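Side-chain contacts in flagellar motor switch protein fliG (Aquifex aeolicus, PDB 3HJL), which probably forms part of the rotor-mounted switch complex at the base of the flagellar basal body, which helps set the direction of flagellar rotation: residues K126-H129 and P130-A134; S141-K144 and S145-I149; D250-E253 and I254-V258; A286-L289 and F290-M294. One frame throughout, in Å; residues are numbered along the deposited sequence.

Contact 1: K126-H129 and P130-A134; sequences KNEH and PQTIA
His-129 and Pro-130 belong to the EHPQR motif of the FliG middle domain and meet at the N-terminus of helix 130-137. His-129 is the N-cap. Its imidazole ND1 accepts the backbone N-H of Gln-131 at 3.1 Å, a capping bond with an N-H...N angle of 146°. The donor is tilted 27° from the ring plane, so the bond is somewhat skewed. CG of His-129 lies anti to its backbone N (chi1 -172°), which puts the ring beside the carbonyl carbon, with ND1 near the first helical N-H groups. Pro-130 CD then sits over one face of the imidazole, 3.7 Å from its centroid and offset toward the rim, in a CH-pi contact. The backbone O of His-129 accepts from Ile-133 N at 3.2 Å. Thr-132 N also donates to His-129 O, weakly, at 2.9 Å. Glu-128 precedes the cap. Its CG lies against the methyl CG2 of Thr-132, 3.4 Å away; the chain bends beyond it, at chi2. Glu-128 CB also approaches CG1 of Ile-133 at 4.1 Å. Gln-131 turns its end away from the cap, and its OE1 accepts a weak hydrogen bond from NE of Arg-163, the last member of the motif. Ile-133 packs on Val-160 of helix 154-166. The first four motif residues thus form a histidine-capped helix start, and the glutamine links it to the arginine, an arrangement belonging to the EHPQR site of FliG.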
ATOM      1  N   LYS A 126       7.607  20.235 -10.285  1.00 50.79           N
ATOM      2  CA  LYS A 126       7.515  21.664 -10.673  1.00 55.31           C
ATOM      3  C   LYS A 126       6.246  22.418 -10.315  1.00 51.43           C
ATOM      4  O   LYS A 126       6.299  23.640 -10.119  1.00 63.86           O
ATOM      5  CB  LYS A 126       7.861  21.873 -12.149  1.00 53.54           C
ATOM      6  CG  LYS A 126       6.881  21.317 -13.157  1.00 62.00           C
ATOM      7  CD  LYS A 126       7.380  21.625 -14.554  1.00 65.78           C
ATOM      8  CE  LYS A 126       6.378  21.266 -15.618  1.00 71.77           C
ATOM      9  NZ  LYS A 126       6.830  21.786 -16.949  1.00 76.26           N
ATOM     10  N   ASN A 127       5.125  21.705 -10.204  1.00 58.73           N
ATOM     11  CA  ASN A 127       3.840  22.303  -9.778  1.00 63.38           C
ATOM     12  C   ASN A 127       3.607  22.213  -8.263  1.00 66.67           C
ATOM     13  O   ASN A 127       2.571  22.669  -7.753  1.00 65.56           O
ATOM     14  CB  ASN A 127       2.674  21.646 -10.528  1.00 67.29           C
ATOM     15  CG  ASN A 127       2.714  21.922 -12.022  1.00 69.04           C
ATOM     16  OD1 ASN A 127       2.798  23.071 -12.448  1.00 61.70           O
ATOM     17  ND2 ASN A 127       2.643  20.867 -12.823  1.00 77.79           N
ATOM     18  N   GLU A 128       4.576  21.637  -7.550  1.00 66.73           N
ATOM     19  CA  GLU A 128       4.514  21.507  -6.103  1.00 66.41           C
ATOM     20  C   GLU A 128       4.878  22.866  -5.495  1.00 61.84           C
ATOM     21  O   GLU A 128       5.453  23.722  -6.173  1.00 58.79           O
ATOM     22  CB  GLU A 128       5.494  20.415  -5.640  1.00 65.06           C
ATOM     23  CG  GLU A 128       5.115  19.715  -4.353  1.00 78.26           C
ATOM     24  CD  GLU A 128       3.899  18.793  -4.471  1.00 78.31           C
ATOM     25  OE1 GLU A 128       3.469  18.456  -5.605  1.00 70.79           O
ATOM     26  OE2 GLU A 128       3.389  18.384  -3.401  1.00 80.42           O
ATOM     27  N   HIS A 129       4.501  23.083  -4.239  1.00 59.85           N
ATOM     28  CA  HIS A 129       4.829  24.331  -3.562  1.00 59.00           C
ATOM     29  C   HIS A 129       6.362  24.427  -3.433  1.00 65.25           C
ATOM     30  O   HIS A 129       6.993  23.423  -3.142  1.00 57.09           O
ATOM     31  CB  HIS A 129       4.182  24.372  -2.178  1.00 61.02           C
ATOM     32  CG  HIS A 129       4.317  25.694  -1.491  1.00 63.95           C
ATOM     33  ND1 HIS A 129       5.428  26.038  -0.757  1.00 62.88           N
ATOM     34  CD2 HIS A 129       3.481  26.756  -1.425  1.00 63.42           C
ATOM     35  CE1 HIS A 129       5.284  27.265  -0.289  1.00 59.90           C
ATOM     36  NE2 HIS A 129       4.100  27.713  -0.658  1.00 58.87           N
ATOM     37  N   PRO A 130       6.965  25.620  -3.687  1.00 67.68           N
ATOM     38  CA  PRO A 130       8.440  25.751  -3.628  1.00 60.95           C
ATOM     39  C   PRO A 130       9.108  25.252  -2.334  1.00 66.21           C
ATOM     40  O   PRO A 130      10.229  24.736  -2.386  1.00 66.14           O
ATOM     41  CB  PRO A 130       8.661  27.253  -3.800  1.00 63.38           C
ATOM     42  CG  PRO A 130       7.492  27.720  -4.568  1.00 67.14           C
ATOM     43  CD  PRO A 130       6.333  26.889  -4.104  1.00 68.30           C
ATOM     44  N   GLN A 131       8.449  25.461  -1.193  1.00 64.54           N
ATOM     45  CA  GLN A 131       8.908  24.932   0.106  1.00 67.57           C
ATOM     46  C   GLN A 131       8.964  23.400   0.140  1.00 62.24           C
ATOM     47  O   GLN A 131       9.843  22.829   0.780  1.00 70.10           O
ATOM     48  CB  GLN A 131       8.015  25.451   1.245  1.00 64.02           C
ATOM     49  CG  GLN A 131       8.535  25.147   2.676  1.00 62.82           C
ATOM     50  CD  GLN A 131       9.843  25.847   3.002  1.00 64.82           C
ATOM     51  OE1 GLN A 131      10.184  26.844   2.381  1.00 57.70           O
ATOM     52  NE2 GLN A 131      10.573  25.333   3.994  1.00 61.84           N
ATOM     53  N   THR A 132       8.007  22.752  -0.522  1.00 64.30           N
ATOM     54  CA  THR A 132       7.980  21.286  -0.661  1.00 62.37           C
ATOM     55  C   THR A 132       9.146  20.780  -1.521  1.00 62.08           C
ATOM     56  O   THR A 132       9.755  19.748  -1.205  1.00 58.72           O
ATOM     57  CB  THR A 132       6.645  20.824  -1.304  1.00 57.54           C
ATOM     58  OG1 THR A 132       5.551  21.425  -0.597  1.00 65.08           O
ATOM     59  CG2 THR A 132       6.497  19.313  -1.275  1.00 59.05           C
ATOM     60  N   ILE A 133       9.448  21.510  -2.601  1.00 61.79           N
ATOM     61  CA  ILE A 133      10.563  21.154  -3.494  1.00 61.64           C
ATOM     62  C   ILE A 133      11.893  21.310  -2.735  1.00 62.45           C
ATOM     63  O   ILE A 133      12.759  20.436  -2.808  1.00 59.56           O
ATOM     64  CB  ILE A 133      10.606  22.025  -4.782  1.00 61.41           C
ATOM     65  CG1 ILE A 133       9.264  21.978  -5.544  1.00 56.13           C
ATOM     66  CG2 ILE A 133      11.732  21.543  -5.702  1.00 58.31           C
ATOM     67  CD1 ILE A 133       9.235  22.811  -6.820  1.00 52.76           C
ATOM     68  N   ALA A 134      12.008  22.399  -1.966  1.00 56.41           N
ATOM     69  CA  ALA A 134      13.199  22.694  -1.159  1.00 56.54           C
ATOM     70  C   ALA A 134      13.431  21.634  -0.091  1.00 59.05           C
ATOM     71  O   ALA A 134      14.548  21.164   0.078  1.00 62.85           O
ATOM     72  CB  ALA A 134      13.064  24.054  -0.506  1.00 43.65           C
TER

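Contact 2: S141-K144 and S145-I149; sequences SPKK and SAEII
Lys-144 and Glu-147 form an i to i+3 pair on the first turns of helix 142-150, which Ser-141 caps in the FliG middle domain. NZ of Lys-144 stands 3.7 Å from OE1 of Glu-147, a long salt bridge. The two side chains approach at a slant. The lysine chain bends at chi2 (-61°), while the glutamate runs extended beyond CG. Lys-143 reaches the same carboxylate from one turn back, and the side chains of Lys-143 and Glu-147 cross at about a right angle. Lys-143 touches OE2 of Glu-147 with its aliphatic part, CG lying 3.6 Å away. Its NZ stays 4.6 Å from that oxygen, beyond a salt bridge. The next shell fixes the acidic and basic ends. NZ of Lys-144 donates to Val-116 O and is also hydrogen-bonded to OG of Ser-118, and OE1 of Glu-147 shares that hydroxyl. The buried Lys-144 therefore has its stronger polar partners at the start of helix 118-125 and just before it. Ile-148 leans on Leu-121 and Ala-122 of that helix, and on Leu-137 of helix 130-137. At the helix start, Ser-145 N donates to Ser-141 O at 3.0 Å in an almost straight bond of 172°. The hydroxyl of Ser-141 also pairs with OE2 of Glu-114. The cap itself is slack: Lys-144 N reaches Ser-141 OG in a weak bond of 3.4 Å.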
ATOM      1  N   SER A 141      21.410  14.110  -2.765  1.00 57.84           N
ATOM      2  CA  SER A 141      22.824  14.381  -2.950  1.00 58.57           C
ATOM      3  C   SER A 141      22.940  15.681  -3.758  1.00 60.55           C
ATOM      4  O   SER A 141      22.080  15.948  -4.598  1.00 72.99           O
ATOM      5  CB  SER A 141      23.523  13.217  -3.676  1.00 59.04           C
ATOM      6  OG  SER A 141      23.203  13.176  -5.053  1.00 60.35           O
ATOM      7  N   PRO A 142      23.962  16.517  -3.470  1.00 59.79           N
ATOM      8  CA  PRO A 142      24.162  17.796  -4.187  1.00 54.73           C
ATOM      9  C   PRO A 142      24.070  17.715  -5.709  1.00 62.89           C
ATOM     10  O   PRO A 142      23.569  18.652  -6.340  1.00 61.77           O
ATOM     11  CB  PRO A 142      25.572  18.211  -3.780  1.00 58.08           C
ATOM     12  CG  PRO A 142      25.803  17.571  -2.462  1.00 57.43           C
ATOM     13  CD  PRO A 142      24.944  16.343  -2.380  1.00 51.76           C
ATOM     14  N   LYS A 143      24.563  16.619  -6.295  1.00 67.04           N
ATOM     15  CA  LYS A 143      24.513  16.456  -7.742  1.00 67.25           C
ATOM     16  C   LYS A 143      23.106  16.113  -8.244  1.00 65.86           C
ATOM     17  O   LYS A 143      22.734  16.555  -9.320  1.00 63.59           O
ATOM     18  CB  LYS A 143      25.539  15.430  -8.244  1.00 72.33           C
ATOM     19  CG  LYS A 143      25.631  15.317  -9.795  1.00 79.18           C
ATOM     20  CD  LYS A 143      25.887  16.687 -10.515  1.00 84.72           C
ATOM     21  CE  LYS A 143      25.750  16.578 -12.032  1.00 84.63           C
ATOM     22  NZ  LYS A 143      25.538  17.911 -12.674  1.00 80.90           N
ATOM     23  N   LYS A 144      22.342  15.315  -7.487  1.00 58.88           N
ATOM     24  CA  LYS A 144      20.930  15.071  -7.833  1.00 60.94           C
ATOM     25  C   LYS A 144      20.104  16.335  -7.771  1.00 59.15           C
ATOM     26  O   LYS A 144      19.385  16.647  -8.714  1.00 61.11           O
ATOM     27  CB  LYS A 144      20.254  14.021  -6.930  1.00 67.62           C
ATOM     28  CG  LYS A 144      19.990  12.692  -7.592  1.00 68.22           C
ATOM     29  CD  LYS A 144      19.047  12.782  -8.792  1.00 65.60           C
ATOM     30  CE  LYS A 144      18.904  11.431  -9.441  1.00 62.16           C
ATOM     31  NZ  LYS A 144      18.515  11.473 -10.841  1.00 57.21           N
ATOM     32  N   SER A 145      20.187  17.042  -6.645  1.00 60.01           N
ATOM     33  CA  SER A 145      19.449  18.290  -6.477  1.00 59.85           C
ATOM     34  C   SER A 145      19.840  19.324  -7.537  1.00 54.12           C
ATOM     35  O   SER A 145      18.982  20.059  -8.016  1.00 59.18           O
ATOM     36  CB  SER A 145      19.614  18.857  -5.062  1.00 57.77           C
ATOM     37  OG  SER A 145      20.976  19.033  -4.744  1.00 74.19           O
ATOM     38  N   ALA A 146      21.111  19.327  -7.944  1.00 59.06           N
ATOM     39  CA  ALA A 146      21.586  20.214  -9.016  1.00 57.48           C
ATOM     40  C   ALA A 146      20.968  19.856 -10.373  1.00 57.34           C
ATOM     41  O   ALA A 146      20.585  20.746 -11.123  1.00 65.39           O
ATOM     42  CB  ALA A 146      23.107  20.168  -9.108  1.00 48.20           C
ATOM     43  N   GLU A 147      20.917  18.558 -10.691  1.00 59.46           N
ATOM     44  CA  GLU A 147      20.312  18.064 -11.940  1.00 62.89           C
ATOM     45  C   GLU A 147      18.825  18.390 -12.019  1.00 65.49           C
ATOM     46  O   GLU A 147      18.320  18.734 -13.089  1.00 68.50           O
ATOM     47  CB  GLU A 147      20.470  16.550 -12.072  1.00 68.55           C
ATOM     48  CG  GLU A 147      21.849  16.063 -12.450  1.00 69.82           C
ATOM     49  CD  GLU A 147      21.994  14.549 -12.288  1.00 76.08           C
ATOM     50  OE1 GLU A 147      20.971  13.828 -12.362  1.00 79.64           O
ATOM     51  OE2 GLU A 147      23.134  14.075 -12.096  1.00 85.07           O
ATOM     52  N   ILE A 148      18.121  18.236 -10.897  1.00 64.92           N
ATOM     53  CA  ILE A 148      16.689  18.550 -10.833  1.00 62.24           C
ATOM     54  C   ILE A 148      16.482  20.049 -11.000  1.00 62.18           C
ATOM     55  O   ILE A 148      15.636  20.474 -11.787  1.00 62.20           O
ATOM     56  CB  ILE A 148      16.047  18.097  -9.503  1.00 61.08           C
ATOM     57  CG1 ILE A 148      16.052  16.570  -9.384  1.00 61.14           C
ATOM     58  CG2 ILE A 148      14.630  18.601  -9.407  1.00 61.84           C
ATOM     59  CD1 ILE A 148      15.818  16.078  -7.974  1.00 54.15           C
ATOM     60  N   ILE A 149      17.282  20.842 -10.284  1.00 62.75           N
ATOM     61  CA  ILE A 149      17.207  22.306 -10.378  1.00 63.79           C
ATOM     62  C   ILE A 149      17.393  22.787 -11.816  1.00 63.36           C
ATOM     63  O   ILE A 149      16.606  23.592 -12.292  1.00 65.61           O
ATOM     64  CB  ILE A 149      18.229  23.009  -9.440  1.00 62.71           C
ATOM     65  CG1 ILE A 149      17.743  22.967  -7.984  1.00 64.27           C
ATOM     66  CG2 ILE A 149      18.438  24.470  -9.856  1.00 57.84           C
ATOM     67  CD1 ILE A 149      16.591  23.926  -7.666  1.00 65.84           C
TER

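Contact 3: D250-E253 and I254-V258; sequences DIIE and ILKVV
Ile-254 N, Leu-255 N and Lys-256 N donate to the carbonyl oxygens of Asp-250, Ile-251 and Ile-252, in successive i to i+4 helical bonds. The bond from Leu-255 N to Ile-251 O is 2.8 Å long and nearly straight, at 166°. Further on, Ile-254 O accepts from both Val-257 N and Val-258 N. On the apolar side, Ile-251 and Leu-255 lie alongside each other and point the same way. CG2 of Ile-251 touches CD1 of Leu-255 at 3.8 Å. Both residues, with Ile-254, pack on Phe-278 of helix 272-279, while Ile-254 also meets Ile-316 of helix 302-320. On the exposed side, Glu-253 and Lys-256 run side by side. The lysine is extended beyond CG, whereas the glutamate folds at chi2 (-58°), and this brings OE2 of Glu-253 to 3.5 Å from NZ of Lys-256. That salt bridge includes only a weak hydrogen bond. The lysine's aliphatic chain also makes contacts: its CD lies 3.6 Å from OE1 of Glu-253, and its CE lies 3.8 Å from CG2 of Ile-252. So loose an ion pair, at the exposed surface, probably adds less to the hold on this helix than Ile-251, Ile-254 and Leu-255 do by packing on Phe-278.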
ATOM      1  N   ASP A 250     -23.226 -30.540 -31.332  1.00 57.04           N
ATOM      2  CA  ASP A 250     -22.936 -30.017 -29.986  1.00 62.90           C
ATOM      3  C   ASP A 250     -24.086 -29.164 -29.449  1.00 64.50           C
ATOM      4  O   ASP A 250     -24.443 -29.256 -28.275  1.00 64.89           O
ATOM      5  CB  ASP A 250     -21.668 -29.155 -30.002  1.00 62.53           C
ATOM      6  CG  ASP A 250     -20.416 -29.939 -30.361  1.00 59.54           C
ATOM      7  OD1 ASP A 250     -20.523 -31.050 -30.923  1.00 56.20           O
ATOM      8  OD2 ASP A 250     -19.316 -29.422 -30.085  1.00 63.09           O
ATOM      9  N   ILE A 251     -24.647 -28.337 -30.331  1.00 66.64           N
ATOM     10  CA  ILE A 251     -25.767 -27.451 -30.006  1.00 64.71           C
ATOM     11  C   ILE A 251     -27.015 -28.246 -29.619  1.00 62.72           C
ATOM     12  O   ILE A 251     -27.717 -27.865 -28.687  1.00 63.62           O
ATOM     13  CB  ILE A 251     -26.089 -26.511 -31.196  1.00 65.04           C
ATOM     14  CG1 ILE A 251     -24.907 -25.581 -31.479  1.00 63.67           C
ATOM     15  CG2 ILE A 251     -27.341 -25.665 -30.911  1.00 64.64           C
ATOM     16  CD1 ILE A 251     -24.725 -25.320 -32.926  1.00 72.08           C
ATOM     17  N   ILE A 252     -27.289 -29.336 -30.342  1.00 67.41           N
ATOM     18  CA  ILE A 252     -28.401 -30.254 -29.997  1.00 67.12           C
ATOM     19  C   ILE A 252     -28.297 -30.748 -28.549  1.00 63.04           C
ATOM     20  O   ILE A 252     -29.286 -30.729 -27.815  1.00 55.72           O
ATOM     21  CB  ILE A 252     -28.470 -31.495 -30.953  1.00 66.30           C
ATOM     22  CG1 ILE A 252     -29.377 -31.211 -32.150  1.00 68.19           C
ATOM     23  CG2 ILE A 252     -29.027 -32.709 -30.228  1.00 68.41           C
ATOM     24  CD1 ILE A 252     -28.900 -30.105 -33.031  1.00 66.10           C
ATOM     25  N   GLU A 253     -27.090 -31.152 -28.143  1.00 61.03           N
ATOM     26  CA  GLU A 253     -26.849 -31.636 -26.779  1.00 57.66           C
ATOM     27  C   GLU A 253     -26.969 -30.527 -25.729  1.00 61.62           C
ATOM     28  O   GLU A 253     -27.384 -30.786 -24.596  1.00 58.14           O
ATOM     29  CB  GLU A 253     -25.475 -32.306 -26.675  1.00 56.76           C
ATOM     30  CG  GLU A 253     -25.267 -33.515 -27.595  1.00 63.28           C
ATOM     31  CD  GLU A 253     -26.278 -34.636 -27.379  1.00 64.72           C
ATOM     32  OE1 GLU A 253     -26.789 -34.797 -26.247  1.00 62.88           O
ATOM     33  OE2 GLU A 253     -26.551 -35.366 -28.352  1.00 70.49           O
ATOM     34  N   ILE A 254     -26.592 -29.301 -26.105  1.00 65.26           N
ATOM     35  CA  ILE A 254     -26.737 -28.132 -25.230  1.00 64.78           C
ATOM     36  C   ILE A 254     -28.227 -27.783 -25.045  1.00 66.15           C
ATOM     37  O   ILE A 254     -28.674 -27.519 -23.926  1.00 70.20           O
ATOM     38  CB  ILE A 254     -25.973 -26.903 -25.790  1.00 62.38           C
ATOM     39  CG1 ILE A 254     -24.461 -27.128 -25.717  1.00 65.58           C
ATOM     40  CG2 ILE A 254     -26.322 -25.655 -24.999  1.00 65.64           C
ATOM     41  CD1 ILE A 254     -23.672 -26.230 -26.657  1.00 65.10           C
ATOM     42  N   LEU A 255     -28.984 -27.796 -26.143  1.00 65.48           N
ATOM     43  CA  LEU A 255     -30.434 -27.547 -26.109  1.00 66.22           C
ATOM     44  C   LEU A 255     -31.204 -28.584 -25.270  1.00 66.27           C
ATOM     45  O   LEU A 255     -32.277 -28.284 -24.739  1.00 68.15           O
ATOM     46  CB  LEU A 255     -31.002 -27.495 -27.534  1.00 64.29           C
ATOM     47  CG  LEU A 255     -30.621 -26.269 -28.369  1.00 64.85           C
ATOM     48  CD1 LEU A 255     -30.894 -26.505 -29.850  1.00 62.12           C
ATOM     49  CD2 LEU A 255     -31.371 -25.033 -27.874  1.00 71.11           C
ATOM     50  N   LYS A 256     -30.665 -29.800 -25.172  1.00 70.21           N
ATOM     51  CA  LYS A 256     -31.224 -30.841 -24.291  1.00 68.31           C
ATOM     52  C   LYS A 256     -31.076 -30.538 -22.779  1.00 64.93           C
ATOM     53  O   LYS A 256     -31.866 -31.031 -21.987  1.00 60.45           O
ATOM     54  CB  LYS A 256     -30.592 -32.211 -24.609  1.00 67.32           C
ATOM     55  CG  LYS A 256     -31.097 -32.838 -25.908  1.00 69.39           C
ATOM     56  CD  LYS A 256     -30.287 -34.066 -26.316  1.00 69.73           C
ATOM     57  CE  LYS A 256     -30.859 -34.708 -27.584  1.00 68.85           C
ATOM     58  NZ  LYS A 256     -29.978 -35.769 -28.151  1.00 65.48           N
ATOM     59  N   VAL A 257     -30.100 -29.704 -22.402  1.00 69.50           N
ATOM     60  CA  VAL A 257     -29.796 -29.415 -20.978  1.00 71.06           C
ATOM     61  C   VAL A 257     -30.150 -27.990 -20.515  1.00 76.48           C
ATOM     62  O   VAL A 257     -30.701 -27.827 -19.421  1.00 78.27           O
ATOM     63  CB  VAL A 257     -28.299 -29.716 -20.630  1.00 66.38           C
ATOM     64  CG1 VAL A 257     -27.360 -29.019 -21.581  1.00 60.61           C
ATOM     65  CG2 VAL A 257     -27.983 -29.321 -19.186  1.00 67.71           C
ATOM     66  N   VAL A 258     -29.832 -26.971 -21.322  1.00 75.65           N
ATOM     67  CA  VAL A 258     -30.096 -25.570 -20.924  1.00 74.93           C
ATOM     68  C   VAL A 258     -31.586 -25.227 -20.794  1.00 70.43           C
ATOM     69  O   VAL A 258     -32.426 -25.725 -21.542  1.00 68.20           O
ATOM     70  CB  VAL A 258     -29.421 -24.488 -21.864  1.00 72.11           C
ATOM     71  CG1 VAL A 258     -27.926 -24.524 -21.740  1.00 77.81           C
ATOM     72  CG2 VAL A 258     -29.857 -24.640 -23.321  1.00 73.56           C
TER

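Contact 4: A286-L289 and F290-M294; sequences AAKL and FLEDM
Leu-289 lays its CD1 methyl against the carboxylate of Asp-293, one turn later on helix 284-296. CD1 of Leu-289 is 3.4 Å from OD1 of Asp-293, and the two side chains meet at an angle. With chi1 near 180° (179°), Leu-289 points its CG away from its own N, while CG of Asp-293 takes the position beside its own N (chi1 -68°). These torsions bring the two ends together over the helix surface. OD1 of Asp-293 also stands 3.1 Å from Leu-289 O. Both atoms are acceptors, so no bond joins them. The proximity would probably raise the negative potential there. The carboxylate is instead paired by Lys-260, whose NZ makes a salt bridge to OD1. Lys-288 and Glu-292 form a second pair on the exposed side. Both chains are extended beyond CG. OE2 of Glu-292 touches CE of Lys-288 at 3.2 Å, whereas NZ of Lys-288 remains 4.5 Å from that oxygen. The opposite charges probably attract, but they are too far apart for a salt bridge. Beneath these chains run ordinary helical bonds, among them Asp-293 N to Leu-289 O at 2.9 Å and Leu-291 N to Ala-287 O at 3.1 Å. Phe-290 takes a different direction. Its CB passes 3.2 Å from Ala-286 O, and its ring leads away into the domain. There it packs on Met-264 of helix 260-268 and Leu-279 of helix 272-279. Helix 284-296 thus lies in an all-helical C-terminal domain, with Phe-290 facing these two helices and Lys-288 and Glu-292 on its exposed side.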
ATOM      1  N   ALA A 286     -40.684 -24.667 -32.222  1.00 52.13           N
ATOM      2  CA  ALA A 286     -39.927 -24.284 -31.013  1.00 50.61           C
ATOM      3  C   ALA A 286     -39.099 -23.041 -31.280  1.00 53.62           C
ATOM      4  O   ALA A 286     -39.042 -22.155 -30.436  1.00 52.09           O
ATOM      5  CB  ALA A 286     -39.027 -25.432 -30.510  1.00 44.08           C
ATOM      6  N   ALA A 287     -38.477 -22.972 -32.460  1.00 49.74           N
ATOM      7  CA  ALA A 287     -37.710 -21.788 -32.871  1.00 51.15           C
ATOM      8  C   ALA A 287     -38.607 -20.552 -33.040  1.00 57.23           C
ATOM      9  O   ALA A 287     -38.263 -19.464 -32.573  1.00 66.88           O
ATOM     10  CB  ALA A 287     -36.947 -22.073 -34.160  1.00 48.02           C
ATOM     11  N   LYS A 288     -39.754 -20.732 -33.698  1.00 58.06           N
ATOM     12  CA  LYS A 288     -40.722 -19.653 -33.891  1.00 54.66           C
ATOM     13  C   LYS A 288     -41.229 -19.111 -32.549  1.00 57.53           C
ATOM     14  O   LYS A 288     -41.253 -17.896 -32.344  1.00 61.85           O
ATOM     15  CB  LYS A 288     -41.904 -20.138 -34.748  1.00 58.17           C
ATOM     16  CG  LYS A 288     -42.966 -19.061 -35.060  1.00 61.18           C
ATOM     17  CD  LYS A 288     -44.161 -19.650 -35.795  1.00 63.12           C
ATOM     18  CE  LYS A 288     -45.408 -18.794 -35.620  1.00 63.81           C
ATOM     19  NZ  LYS A 288     -46.611 -19.456 -36.199  1.00 70.29           N
ATOM     20  N   LEU A 289     -41.646 -20.010 -31.655  1.00 50.45           N
ATOM     21  CA  LEU A 289     -42.112 -19.618 -30.314  1.00 52.36           C
ATOM     22  C   LEU A 289     -40.997 -18.974 -29.455  1.00 52.11           C
ATOM     23  O   LEU A 289     -41.273 -18.102 -28.626  1.00 62.62           O
ATOM     24  CB  LEU A 289     -42.730 -20.834 -29.584  1.00 51.88           C
ATOM     25  CG  LEU A 289     -43.271 -20.653 -28.153  1.00 54.10           C
ATOM     26  CD1 LEU A 289     -44.322 -19.551 -28.078  1.00 53.08           C
ATOM     27  CD2 LEU A 289     -43.853 -21.956 -27.633  1.00 52.30           C
ATOM     28  N   PHE A 290     -39.752 -19.408 -29.657  1.00 51.15           N
ATOM     29  CA  PHE A 290     -38.590 -18.887 -28.912  1.00 54.45           C
ATOM     30  C   PHE A 290     -38.330 -17.414 -29.244  1.00 55.68           C
ATOM     31  O   PHE A 290     -38.117 -16.590 -28.343  1.00 58.27           O
ATOM     32  CB  PHE A 290     -37.354 -19.726 -29.259  1.00 54.83           C
ATOM     33  CG  PHE A 290     -36.156 -19.469 -28.388  1.00 58.40           C
ATOM     34  CD1 PHE A 290     -35.185 -18.545 -28.769  1.00 59.71           C
ATOM     35  CD2 PHE A 290     -35.925 -20.255 -27.264  1.00 62.83           C
ATOM     36  CE1 PHE A 290     -34.046 -18.357 -28.007  1.00 54.22           C
ATOM     37  CE2 PHE A 290     -34.782 -20.081 -26.505  1.00 56.14           C
ATOM     38  CZ  PHE A 290     -33.846 -19.124 -26.875  1.00 56.75           C
ATOM     39  N   LEU A 291     -38.319 -17.106 -30.540  1.00 59.50           N
ATOM     40  CA  LEU A 291     -38.158 -15.734 -31.026  1.00 66.06           C
ATOM     41  C   LEU A 291     -39.291 -14.827 -30.555  1.00 68.40           C
ATOM     42  O   LEU A 291     -39.054 -13.663 -30.213  1.00 73.84           O
ATOM     43  CB  LEU A 291     -38.099 -15.707 -32.556  1.00 66.42           C
ATOM     44  CG  LEU A 291     -36.865 -16.322 -33.210  1.00 69.52           C
ATOM     45  CD1 LEU A 291     -37.057 -16.424 -34.714  1.00 66.88           C
ATOM     46  CD2 LEU A 291     -35.625 -15.496 -32.879  1.00 69.18           C
ATOM     47  N   GLU A 292     -40.514 -15.357 -30.565  1.00 65.60           N
ATOM     48  CA  GLU A 292     -41.691 -14.614 -30.105  1.00 63.31           C
ATOM     49  C   GLU A 292     -41.628 -14.321 -28.607  1.00 65.45           C
ATOM     50  O   GLU A 292     -41.889 -13.191 -28.179  1.00 68.22           O
ATOM     51  CB  GLU A 292     -42.972 -15.370 -30.449  1.00 62.75           C
ATOM     52  CG  GLU A 292     -43.299 -15.350 -31.939  1.00 64.38           C
ATOM     53  CD  GLU A 292     -44.427 -16.297 -32.325  1.00 66.05           C
ATOM     54  OE1 GLU A 292     -45.075 -16.879 -31.425  1.00 69.00           O
ATOM     55  OE2 GLU A 292     -44.667 -16.456 -33.540  1.00 69.08           O
ATOM     56  N   ASP A 293     -41.267 -15.332 -27.819  1.00 65.55           N
ATOM     57  CA  ASP A 293     -41.076 -15.150 -26.380  1.00 66.28           C
ATOM     58  C   ASP A 293     -39.870 -14.248 -26.051  1.00 70.10           C
ATOM     59  O   ASP A 293     -39.872 -13.612 -24.998  1.00 69.11           O
ATOM     60  CB  ASP A 293     -40.932 -16.500 -25.660  1.00 61.39           C
ATOM     61  CG  ASP A 293     -42.221 -17.310 -25.656  1.00 70.32           C
ATOM     62  OD1 ASP A 293     -42.119 -18.552 -25.712  1.00 75.09           O
ATOM     63  OD2 ASP A 293     -43.329 -16.719 -25.594  1.00 67.78           O
ATOM     64  N   MET A 294     -38.844 -14.222 -26.918  1.00 69.47           N
ATOM     65  CA  MET A 294     -37.690 -13.308 -26.742  1.00 69.89           C
ATOM     66  C   MET A 294     -38.102 -11.832 -26.773  1.00 69.33           C
ATOM     67  O   MET A 294     -37.582 -11.036 -25.993  1.00 76.16           O
ATOM     68  CB  MET A 294     -36.569 -13.555 -27.781  1.00 71.63           C
ATOM     69  CG  MET A 294     -35.500 -14.580 -27.361  1.00 74.41           C
ATOM     70  SD  MET A 294     -33.900 -14.361 -28.202  1.00 73.09           S
ATOM     71  CE  MET A 294     -34.368 -14.734 -29.880  1.00 74.42           C
TER

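The four contacts follow one another along the chain as two distant pairs. Contacts 1 and 2 belong to the FliG middle domain. They lie on the consecutive helices 130-137 and 142-150, with centres about 14 Å apart. Contacts 3 and 4 belong to the C-terminal domain. They lie on helices 248-255 and 284-296, with centres about 16 Å apart, and both pack on helix 272-279. Neither pair touches directly: nearest atoms are about 6 Å apart in each. Between the pairs the centres are about 67 to 74 Å apart. This elongated all-helical chain therefore holds its local contacts in separate domains, and only contact 1 includes residues of the EHPQR motif.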